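Branched-chain amino acid transport system substrate-binding protein (Rhodopseudomonas palustris, PDB 4JB0) binds ferulic acid and related aromatic acids, and probably delivers such lignin-derived compounds to an ABC importer as its substrate-binding component. Local coordinates at residues Thr10-Gly15 / Ser73-Pro78; Ala18-Pro23 / Ser278-His283; Ala97-Thr102 / Asp336-Asp341. All coordinates share one frame; numbering follows the deposited sequence.

Contact 1: residues Thr10-Gly15 / Ser73-Pro78; sequences TVTTTG and SSVTPP. With FER (3-(4-hydroxy-3-methoxyphenyl)-2-propenoic acid), chain B.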
loop_
_atom_site.group_PDB
_atom_site.type_symbol
_atom_site.label_atom_id
_atom_site.label_comp_id
_atom_site.label_asym_id
_atom_site.label_seq_id
_atom_site.Cartn_x
_atom_site.Cartn_y
_atom_site.Cartn_z
ATOM N N THR A 10 -6.841 -6.917 -11.182
ATOM C CA THR A 10 -5.730 -6.591 -12.089
ATOM C C THR A 10 -4.573 -6.170 -11.231
ATOM O O THR A 10 -4.703 -5.245 -10.430
ATOM C CB THR A 10 -6.109 -5.560 -13.257
ATOM O OG1 THR A 10 -4.969 -5.242 -14.067
ATOM C CG2 THR A 10 -6.643 -4.226 -12.743
ATOM N N VAL A 11 -3.459 -6.897 -11.353
ATOM C CA VAL A 11 -2.235 -6.657 -10.542
ATOM C C VAL A 11 -1.057 -6.803 -11.448
ATOM O O VAL A 11 -1.214 -7.284 -12.535
ATOM C CB VAL A 11 -2.063 -7.634 -9.356
ATOM C CG1 VAL A 11 -3.113 -7.242 -8.212
ATOM C CG2 VAL A 11 -2.254 -9.092 -9.764
ATOM N N THR A 12 0.122 -6.407 -10.972
ATOM C CA THR A 12 1.293 -6.334 -11.793
ATOM C C THR A 12 2.176 -7.536 -11.479
ATOM O O THR A 12 2.842 -7.547 -10.412
ATOM C CB THR A 12 2.124 -5.041 -11.480
ATOM O OG1 THR A 12 1.276 -3.908 -11.590
ATOM C CG2 THR A 12 3.265 -4.884 -12.532
ATOM N N THR A 13 2.136 -8.536 -12.365
ATOM C CA THR A 13 2.968 -9.726 -12.223
ATOM C C THR A 13 4.072 -9.883 -13.300
ATOM O O THR A 13 4.802 -10.866 -13.253
ATOM C CB THR A 13 2.123 -11.039 -12.179
ATOM O OG1 THR A 13 1.528 -11.212 -13.452
ATOM C CG2 THR A 13 1.017 -11.018 -11.073
ATOM N N THR A 14 4.224 -8.915 -14.217
ATOM C CA THR A 14 5.419 -8.830 -15.094
ATOM C C THR A 14 6.032 -7.451 -15.012
ATOM O O THR A 14 5.361 -6.520 -14.589
ATOM C CB THR A 14 5.094 -9.137 -16.585
ATOM O OG1 THR A 14 4.107 -8.214 -17.074
ATOM C CG2 THR A 14 4.611 -10.568 -16.741
ATOM N N GLY A 15 7.275 -7.292 -15.469
ATOM C CA GLY A 15 7.948 -5.982 -15.499
ATOM C C GLY A 15 8.493 -5.672 -14.114
ATOM O O GLY A 15 8.289 -6.458 -13.199
ATOM N N SER A 73 -4.647 -1.593 -8.835
ATOM C CA SER A 73 -3.569 -2.437 -9.295
ATOM C C SER A 73 -2.487 -2.458 -8.206
ATOM O O SER A 73 -2.775 -2.293 -7.014
ATOM C CB SER A 73 -3.032 -1.885 -10.639
ATOM O OG SER A 73 -1.908 -2.630 -11.102
ATOM N N SER A 74 -1.256 -2.696 -8.612
ATOM C CA SER A 74 -0.143 -2.900 -7.677
ATOM C C SER A 74 0.686 -1.594 -7.440
ATOM O O SER A 74 1.406 -1.459 -6.400
ATOM C CB SER A 74 0.750 -4.016 -8.273
ATOM O OG SER A 74 0.001 -5.235 -8.324
ATOM N N VAL A 75 0.606 -0.637 -8.375
ATOM C CA VAL A 75 1.319 0.650 -8.224
ATOM C C VAL A 75 0.315 1.793 -8.514
ATOM O O VAL A 75 -0.757 1.533 -9.025
ATOM C CB VAL A 75 2.609 0.734 -9.107
ATOM C CG1 VAL A 75 3.735 -0.186 -8.485
ATOM C CG2 VAL A 75 2.315 0.263 -10.521
ATOM N N THR A 76 0.642 3.030 -8.186
ATOM C CA THR A 76 -0.380 4.073 -8.187
ATOM C C THR A 76 -0.949 4.412 -9.604
ATOM O O THR A 76 -2.152 4.519 -9.773
ATOM C CB THR A 76 0.135 5.335 -7.477
ATOM O OG1 THR A 76 0.462 5.024 -6.102
ATOM C CG2 THR A 76 -0.999 6.487 -7.545
ATOM N N PRO A 77 -0.081 4.584 -10.644
ATOM C CA PRO A 77 -0.728 4.999 -11.930
ATOM C C PRO A 77 -1.804 4.036 -12.514
ATOM O O PRO A 77 -2.910 4.510 -12.868
ATOM C CB PRO A 77 0.468 5.228 -12.889
ATOM C CG PRO A 77 1.657 5.555 -11.891
ATOM C CD PRO A 77 1.393 4.635 -10.707
ATOM N N PRO A 78 -1.549 2.688 -12.558
ATOM C CA PRO A 78 -2.643 1.858 -13.044
ATOM C C PRO A 78 -3.795 1.807 -12.053
ATOM O O PRO A 78 -4.922 1.543 -12.469
ATOM C CB PRO A 78 -2.030 0.473 -13.213
ATOM C CG PRO A 78 -0.835 0.495 -12.303
ATOM C CD PRO A 78 -0.312 1.909 -12.363
HETATM C C4 FER B . 1.935 0.005 -0.753
HETATM C C5 FER B . 2.490 1.277 -0.730
HETATM C C6 FER B . 3.019 1.780 -1.912
HETATM C C3 FER B . 1.903 -0.748 -1.913
HETATM C C2 FER B . 2.432 -0.233 -3.101
HETATM C C1 FER B . 2.989 1.044 -3.090
HETATM C C10 FER B . 1.345 -2.781 -3.148
HETATM C C7 FER B . 3.517 1.503 -4.402
HETATM C C8 FER B . 3.306 2.721 -4.905
HETATM C C9 FER B . 3.794 3.051 -6.271
HETATM O O1 FER B . 4.901 2.627 -6.706
HETATM O O2 FER B . 2.990 3.690 -7.004
HETATM O O4 FER B . 1.408 -0.498 0.373
HETATM O O3 FER B . 1.342 -2.005 -1.924
#
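Val-11 and Thr-12, where strand 5-11 ends, meet Ser-73 and Ser-74, the residues that lead from strand 69-72 toward the N terminus of helix 76-89 and the ferulate site. The two strands are parallel neighbours in one sheet, and the contact lies just past their C-terminal ends. One hydrogen bond joins the segments: Thr-12 N donates to Ser-74 OG over 2.9 Å with a nearly straight N-H...O angle of 163°. The Ser-74 hydroxyl is brought there by a chi1 of -64°, which places OG beside its own backbone N. The same oxygen touches Val-11 CB at 3.3 Å and is also hydrogen-bonded to Glu-24 of helix 18-26, so two hydrogen bonds, one from Thr-12 N and one with Glu-24, hold it. Thr-12 OG1 lies alongside Ser-74 CB at 3.4 Å. A second link is a CA-H...O contact, in which Ser-73 CA approaches Thr-10 O to 3.2 Å. Asp-47, outside both segments, is hydrogen-bonded to the hydroxyls of Thr-10, Thr-12 and Ser-73, giving these buried groups a common carboxylate partner. Binding at loops beyond the C-terminal strand ends is the classic arrangement of the Rossmann-like lobes of periplasmic binding proteins. Here Val-75 occupies the N-cap position, and Thr-76 N, in the first turn, donates to the carboxylate atom O2 of the ligand at 2.7 Å and 161°. The positive end of the helix dipole would be expected to favour that negative charge. Thr-76 OG1 stands 3.0 Å from the same O2, although Pro-98 O competes for its single proton. Val-75 CG1 closes on the other carboxylate oxygen, O1, at 3.5 Å, an apolar wall beside the charged group.

Contact 2: residues Ala18-Pro23 / Ser278-His283; sequences AALGIP and SQFAAH. With FER (3-(4-hydroxy-3-methoxyphenyl)-2-propenoic acid), chain B.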
loop_
_atom_site.group_PDB
_atom_site.type_symbol
_atom_site.label_atom_id
_atom_site.label_comp_id
_atom_site.label_asym_id
_atom_site.label_seq_id
_atom_site.Cartn_x
_atom_site.Cartn_y
_atom_site.Cartn_z
ATOM N N ALA A 18 6.695 -6.107 -10.641
ATOM C CA ALA A 18 6.303 -7.478 -10.294
ATOM C C ALA A 18 6.584 -7.793 -8.827
ATOM O O ALA A 18 5.917 -8.633 -8.247
ATOM C CB ALA A 18 6.973 -8.509 -11.222
ATOM N N ALA A 19 7.549 -7.078 -8.263
ATOM C CA ALA A 19 7.948 -7.192 -6.845
ATOM C C ALA A 19 6.777 -6.872 -5.918
ATOM O O ALA A 19 6.693 -7.379 -4.804
ATOM C CB ALA A 19 9.111 -6.242 -6.571
ATOM N N LEU A 20 5.860 -6.051 -6.410
ATOM C CA LEU A 20 4.683 -5.653 -5.632
ATOM C C LEU A 20 3.503 -6.516 -5.995
ATOM O O LEU A 20 2.799 -6.960 -5.122
ATOM C CB LEU A 20 4.342 -4.169 -5.844
ATOM C CG LEU A 20 5.217 -3.253 -4.946
ATOM C CD1 LEU A 20 6.693 -3.308 -5.271
ATOM C CD2 LEU A 20 4.772 -1.857 -5.085
ATOM N N GLY A 21 3.276 -6.762 -7.281
ATOM C CA GLY A 21 2.069 -7.538 -7.677
ATOM C C GLY A 21 2.196 -9.051 -7.471
ATOM O O GLY A 21 1.211 -9.732 -7.229
ATOM N N ILE A 22 3.378 -9.614 -7.658
ATOM C CA ILE A 22 3.474 -11.066 -7.405
ATOM C C ILE A 22 3.015 -11.486 -5.974
ATOM O O ILE A 22 2.236 -12.446 -5.808
ATOM C CB ILE A 22 4.842 -11.601 -7.740
ATOM C CG1 ILE A 22 4.921 -11.802 -9.270
ATOM C CG2 ILE A 22 5.094 -12.958 -7.031
ATOM C CD1 ILE A 22 6.358 -11.950 -9.798
ATOM N N PRO A 23 3.457 -10.765 -4.944
ATOM C CA PRO A 23 2.946 -11.189 -3.624
ATOM C C PRO A 23 1.455 -11.026 -3.430
ATOM O O PRO A 23 0.812 -11.861 -2.754
ATOM C CB PRO A 23 3.731 -10.330 -2.639
ATOM C CG PRO A 23 5.047 -10.039 -3.358
ATOM C CD PRO A 23 4.627 -9.888 -4.840
ATOM N N SER A 278 5.440 -9.516 3.371
ATOM C CA SER A 278 5.575 -8.217 2.741
ATOM C C SER A 278 4.339 -7.389 2.984
ATOM O O SER A 278 3.227 -7.902 3.213
ATOM C CB SER A 278 5.847 -8.344 1.232
ATOM O OG SER A 278 4.677 -8.747 0.532
ATOM N N GLN A 279 4.569 -6.101 2.922
ATOM C CA GLN A 279 3.513 -5.072 2.903
ATOM C C GLN A 279 2.487 -5.441 1.854
ATOM O O GLN A 279 1.273 -5.252 2.074
ATOM C CB GLN A 279 4.174 -3.709 2.635
ATOM C CG GLN A 279 3.260 -2.586 2.285
ATOM C CD GLN A 279 2.666 -1.976 3.524
ATOM O OE1 GLN A 279 3.030 -2.356 4.598
ATOM N NE2 GLN A 279 1.857 -0.939 3.376
ATOM N N PHE A 280 2.963 -6.006 0.718
ATOM C CA PHE A 280 2.088 -6.049 -0.461
ATOM C C PHE A 280 1.141 -7.252 -0.446
ATOM O O PHE A 280 -0.024 -7.120 -0.715
ATOM C CB PHE A 280 2.930 -6.008 -1.736
ATOM C CG PHE A 280 4.091 -5.078 -1.618
ATOM C CD1 PHE A 280 3.892 -3.752 -1.238
ATOM C CD2 PHE A 280 5.376 -5.537 -1.799
ATOM C CE1 PHE A 280 4.975 -2.891 -1.110
ATOM C CE2 PHE A 280 6.469 -4.679 -1.693
ATOM C CZ PHE A 280 6.259 -3.366 -1.316
ATOM N N ALA A 281 1.665 -8.410 -0.066
ATOM C CA ALA A 281 0.839 -9.585 0.091
ATOM C C ALA A 281 -0.361 -9.314 1.009
ATOM O O ALA A 281 -1.489 -9.808 0.777
ATOM C CB ALA A 281 1.695 -10.785 0.574
ATOM N N ALA A 282 -0.159 -8.466 2.005
ATOM C CA ALA A 282 -1.235 -8.193 2.927
ATOM C C ALA A 282 -2.493 -7.489 2.304
ATOM O O ALA A 282 -3.624 -7.670 2.790
ATOM C CB ALA A 282 -0.719 -7.386 4.060
ATOM N N HIS A 283 -2.295 -6.678 1.273
ATOM C CA HIS A 283 -3.412 -5.876 0.715
ATOM C C HIS A 283 -4.475 -6.729 0.091
ATOM O O HIS A 283 -5.644 -6.479 0.303
ATOM C CB HIS A 283 -2.916 -4.837 -0.271
ATOM C CG HIS A 283 -1.935 -3.858 0.327
ATOM N ND1 HIS A 283 -2.050 -3.379 1.615
ATOM C CD2 HIS A 283 -0.828 -3.277 -0.193
ATOM C CE1 HIS A 283 -1.051 -2.554 1.872
ATOM N NE2 HIS A 283 -0.287 -2.483 0.800
HETATM C C4 FER B . 1.935 0.005 -0.753
HETATM C C5 FER B . 2.490 1.277 -0.730
HETATM C C6 FER B . 3.019 1.780 -1.912
HETATM C C3 FER B . 1.903 -0.748 -1.913
HETATM C C2 FER B . 2.432 -0.233 -3.101
HETATM C C1 FER B . 2.989 1.044 -3.090
HETATM C C10 FER B . 1.345 -2.781 -3.148
HETATM C C7 FER B . 3.517 1.503 -4.402
HETATM C C8 FER B . 3.306 2.721 -4.905
HETATM C C9 FER B . 3.794 3.051 -6.271
HETATM O O1 FER B . 4.901 2.627 -6.706
HETATM O O2 FER B . 2.990 3.690 -7.004
HETATM O O4 FER B . 1.408 -0.498 0.373
HETATM O O3 FER B . 1.342 -2.005 -1.924
#
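Leu-20 sets CG squarely over the Phe-280 ring, 3.6 Å from the centroid and 5° off the ring normal: a CH-pi contact. With CG of Leu-20 anti to its carbonyl carbon, one branch, CD1, lies against CE2 of that ring, while CD2 runs on to ferulate C2 at 3.5 Å. Phe-280, whose chi1 of -39° departs from the usual staggered value, turns the edge of its ring to the ligand, and CD1 comes 3.2 Å from methoxy oxygen O3. Replacing Phe-280 by an alanine is likely to leave the Leu-20 CG without its aromatic face and to open a gap beside the methoxy group. On the next turn, His-283 NE2 donates to phenol oxygen O4 at 2.6 Å. Gln-279 NE2 supplies a second donor at 3.1 Å from O4, reached by a chain bent at chi2. Ser-278 caps this helix, its OG accepting from Ala-281 N at 3.1 Å; Pro-23 CB packs on Ala-281 CB at 3.8 Å. The axes of segments 18-23 and 279-283 approach to 7.8 Å at 42°, with Tyr-268 of helix 258-272 touching both Pro-23 and Ala-281 and Glu-24 of helix 18-26 lying against Phe-280 and His-283.

Contact 3: residues Ala97-Thr102 / Asp336-Asp341; sequences APLPIT and DRYGLD. With FER (3-(4-hydroxy-3-methoxyphenyl)-2-propenoic acid), chain B.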
loop_
_atom_site.group_PDB
_atom_site.type_symbol
_atom_site.label_atom_id
_atom_site.label_comp_id
_atom_site.label_asym_id
_atom_site.label_seq_id
_atom_site.Cartn_x
_atom_site.Cartn_y
_atom_site.Cartn_z
ATOM N N ALA A 97 -3.023 -0.476 -4.122
ATOM C CA ALA A 97 -1.905 0.422 -4.148
ATOM C C ALA A 97 -2.528 1.769 -3.745
ATOM O O ALA A 97 -3.735 1.942 -3.882
ATOM C CB ALA A 97 -1.330 0.502 -5.577
ATOM N N PRO A 98 -1.732 2.712 -3.219
ATOM C CA PRO A 98 -2.236 4.034 -2.816
ATOM C C PRO A 98 -2.746 4.824 -4.032
ATOM O O PRO A 98 -2.335 4.566 -5.184
ATOM C CB PRO A 98 -1.006 4.749 -2.235
ATOM C CG PRO A 98 0.080 3.721 -2.210
ATOM C CD PRO A 98 -0.273 2.659 -3.209
ATOM N N LEU A 99 -3.698 5.717 -3.802
ATOM C CA LEU A 99 -4.102 6.581 -4.888
ATOM C C LEU A 99 -4.774 7.828 -4.420
ATOM O O LEU A 99 -5.512 7.794 -3.430
ATOM C CB LEU A 99 -4.997 5.866 -5.864
ATOM C CG LEU A 99 -6.461 5.817 -5.480
ATOM C CD1 LEU A 99 -7.252 5.635 -6.787
ATOM C CD2 LEU A 99 -6.587 4.736 -4.467
ATOM N N PRO A 100 -4.552 8.915 -5.157
ATOM C CA PRO A 100 -5.235 10.196 -4.906
ATOM C C PRO A 100 -6.736 10.066 -5.125
ATOM O O PRO A 100 -7.207 9.805 -6.259
ATOM C CB PRO A 100 -4.661 11.140 -5.965
ATOM C CG PRO A 100 -3.570 10.336 -6.709
ATOM C CD PRO A 100 -3.838 8.892 -6.444
ATOM N N ILE A 101 -7.461 10.262 -4.037
ATOM C CA ILE A 101 -8.914 10.309 -3.977
ATOM C C ILE A 101 -9.399 11.691 -4.357
ATOM O O ILE A 101 -8.990 12.681 -3.761
ATOM C CB ILE A 101 -9.429 9.997 -2.547
ATOM C CG1 ILE A 101 -8.889 8.623 -2.068
ATOM C CG2 ILE A 101 -11.005 10.143 -2.461
ATOM C CD1 ILE A 101 -9.238 7.497 -2.916
ATOM N N THR A 102 -10.234 11.750 -5.378
ATOM C CA THR A 102 -10.790 12.997 -5.868
ATOM C C THR A 102 -12.287 12.721 -5.849
ATOM O O THR A 102 -12.673 11.567 -5.669
ATOM C CB THR A 102 -10.301 13.288 -7.303
ATOM O OG1 THR A 102 -10.593 12.150 -8.110
ATOM C CG2 THR A 102 -8.756 13.532 -7.388
ATOM N N ASP A 336 -13.758 9.454 3.813
ATOM C CA ASP A 336 -12.507 8.730 4.062
ATOM C C ASP A 336 -12.470 7.366 3.413
ATOM O O ASP A 336 -13.026 6.427 3.938
ATOM C CB ASP A 336 -12.359 8.528 5.543
ATOM C CG ASP A 336 -11.041 7.947 5.907
ATOM O OD1 ASP A 336 -10.195 7.608 5.015
ATOM O OD2 ASP A 336 -10.880 7.857 7.134
ATOM N N ARG A 337 -11.796 7.272 2.282
ATOM C CA ARG A 337 -11.825 6.042 1.473
ATOM C C ARG A 337 -10.706 5.056 1.804
ATOM O O ARG A 337 -10.585 3.994 1.139
ATOM C CB ARG A 337 -11.810 6.394 -0.046
ATOM C CG ARG A 337 -12.969 7.350 -0.427
ATOM C CD ARG A 337 -14.314 6.857 0.100
ATOM N NE ARG A 337 -14.761 5.731 -0.723
ATOM C CZ ARG A 337 -15.819 4.975 -0.500
ATOM N NH1 ARG A 337 -16.556 5.150 0.611
ATOM N NH2 ARG A 337 -16.124 4.004 -1.376
ATOM N N TYR A 338 -9.923 5.410 2.827
ATOM C CA TYR A 338 -8.890 4.546 3.433
ATOM C C TYR A 338 -9.343 3.944 4.748
ATOM O O TYR A 338 -9.108 2.773 5.000
ATOM C CB TYR A 338 -7.595 5.346 3.660
ATOM C CG TYR A 338 -6.860 5.697 2.374
ATOM C CD1 TYR A 338 -7.240 6.783 1.566
ATOM C CD2 TYR A 338 -5.765 4.937 1.972
ATOM C CE1 TYR A 338 -6.522 7.089 0.348
ATOM C CE2 TYR A 338 -5.038 5.253 0.810
ATOM C CZ TYR A 338 -5.409 6.281 -0.001
ATOM O OH TYR A 338 -4.588 6.535 -1.138
ATOM N N GLY A 339 -10.027 4.720 5.583
ATOM C CA GLY A 339 -10.664 4.187 6.779
ATOM C C GLY A 339 -9.675 3.768 7.878
ATOM O O GLY A 339 -10.044 3.007 8.782
ATOM N N LEU A 340 -8.441 4.297 7.813
ATOM C CA LEU A 340 -7.369 3.822 8.725
ATOM C C LEU A 340 -6.941 4.853 9.773
ATOM O O LEU A 340 -7.235 6.031 9.623
ATOM C CB LEU A 340 -6.178 3.235 7.917
ATOM C CG LEU A 340 -6.445 1.924 7.176
ATOM C CD1 LEU A 340 -5.179 1.615 6.243
ATOM C CD2 LEU A 340 -6.769 0.779 8.227
ATOM N N ASP A 341 -6.302 4.391 10.850
ATOM C CA ASP A 341 -5.775 5.257 11.894
ATOM C C ASP A 341 -4.385 4.750 12.365
ATOM O O ASP A 341 -3.739 3.935 11.661
ATOM C CB ASP A 341 -6.794 5.421 13.054
ATOM C CG ASP A 341 -7.131 4.075 13.776
ATOM O OD1 ASP A 341 -6.301 3.138 13.824
ATOM O OD2 ASP A 341 -8.257 3.940 14.307
HETATM C C4 FER B . 1.935 0.005 -0.753
HETATM C C5 FER B . 2.490 1.277 -0.730
HETATM C C6 FER B . 3.019 1.780 -1.912
HETATM C C3 FER B . 1.903 -0.748 -1.913
HETATM C C2 FER B . 2.432 -0.233 -3.101
HETATM C C1 FER B . 2.989 1.044 -3.090
HETATM C C10 FER B . 1.345 -2.781 -3.148
HETATM C C7 FER B . 3.517 1.503 -4.402
HETATM C C8 FER B . 3.306 2.721 -4.905
HETATM C C9 FER B . 3.794 3.051 -6.271
HETATM O O1 FER B . 4.901 2.627 -6.706
HETATM O O2 FER B . 2.990 3.690 -7.004
HETATM O O4 FER B . 1.408 -0.498 0.373
HETATM O O3 FER B . 1.342 -2.005 -1.924
#
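Tyr-338 reaches across to the backbone of Leu-99, while Ile-101 packs against both Tyr-338 and Arg-337; these three residues account for most of the buried surface. The Tyr-338 hydroxyl donates to Leu-99 O at 2.8 Å. The C=O...O angle is 118° and the donor stands 41° out of the carbonyl plane, above it and not on a lone pair. Leu-99 O sits at the edge of the ring, near its plane; Tyr-338 OH also touches Pro-98 CA at 3.8 Å. Ile-101 and Tyr-338 run past each other in opposite directions, bringing Ile-101 CG1 to 3.7 Å from Tyr-338 CE1. Arg-337 crosses Ile-101 at about a right angle, its CG meeting Ile-101 CG2 at 4.0 Å. Only its aliphatic start takes part: bends at chi2 and chi3 lead the guanidinium away to Ser-109 O and Thr-333 O. Asp-336 OD1 bonds to the turn that carries the tyrosine, accepting from Gly-339 N at 2.9 Å and from Tyr-338 N at 3.1 Å, both on one face of the carboxylate, an Asx turn with an Asx motif. Pro-98 CG lies 3.5 Å from ferulate C6, bringing the pocket wall to this contact. The loop 336-341, bonded to Ala-111 before running to strand 346-351 of the other sheet, is consistent with an interlobe connection of a two-lobed periplasmic binding protein.

How the contacts relate
From the N terminus, strand 5-11 enters contact 1, whose return at 73-78 closes a loop of 57 residues and joins two neighbouring strand ends to the start of helix 76-89. Before that loop closes, helix 18-26 opens contact 2, which waits until 278-283 for its partner, so contacts 1 and 2 cross. Contact 3 opens at 97-102, after contact 1 has closed, and closes last at 336-341; it follows contact 1 in series and crosses contact 2. The long loops of contacts 2 and 3 both span the strands 134-140 to 239-242 of the seven-stranded sheet, bringing later chain back to the six-stranded lobe. All three contacts touch ferulate.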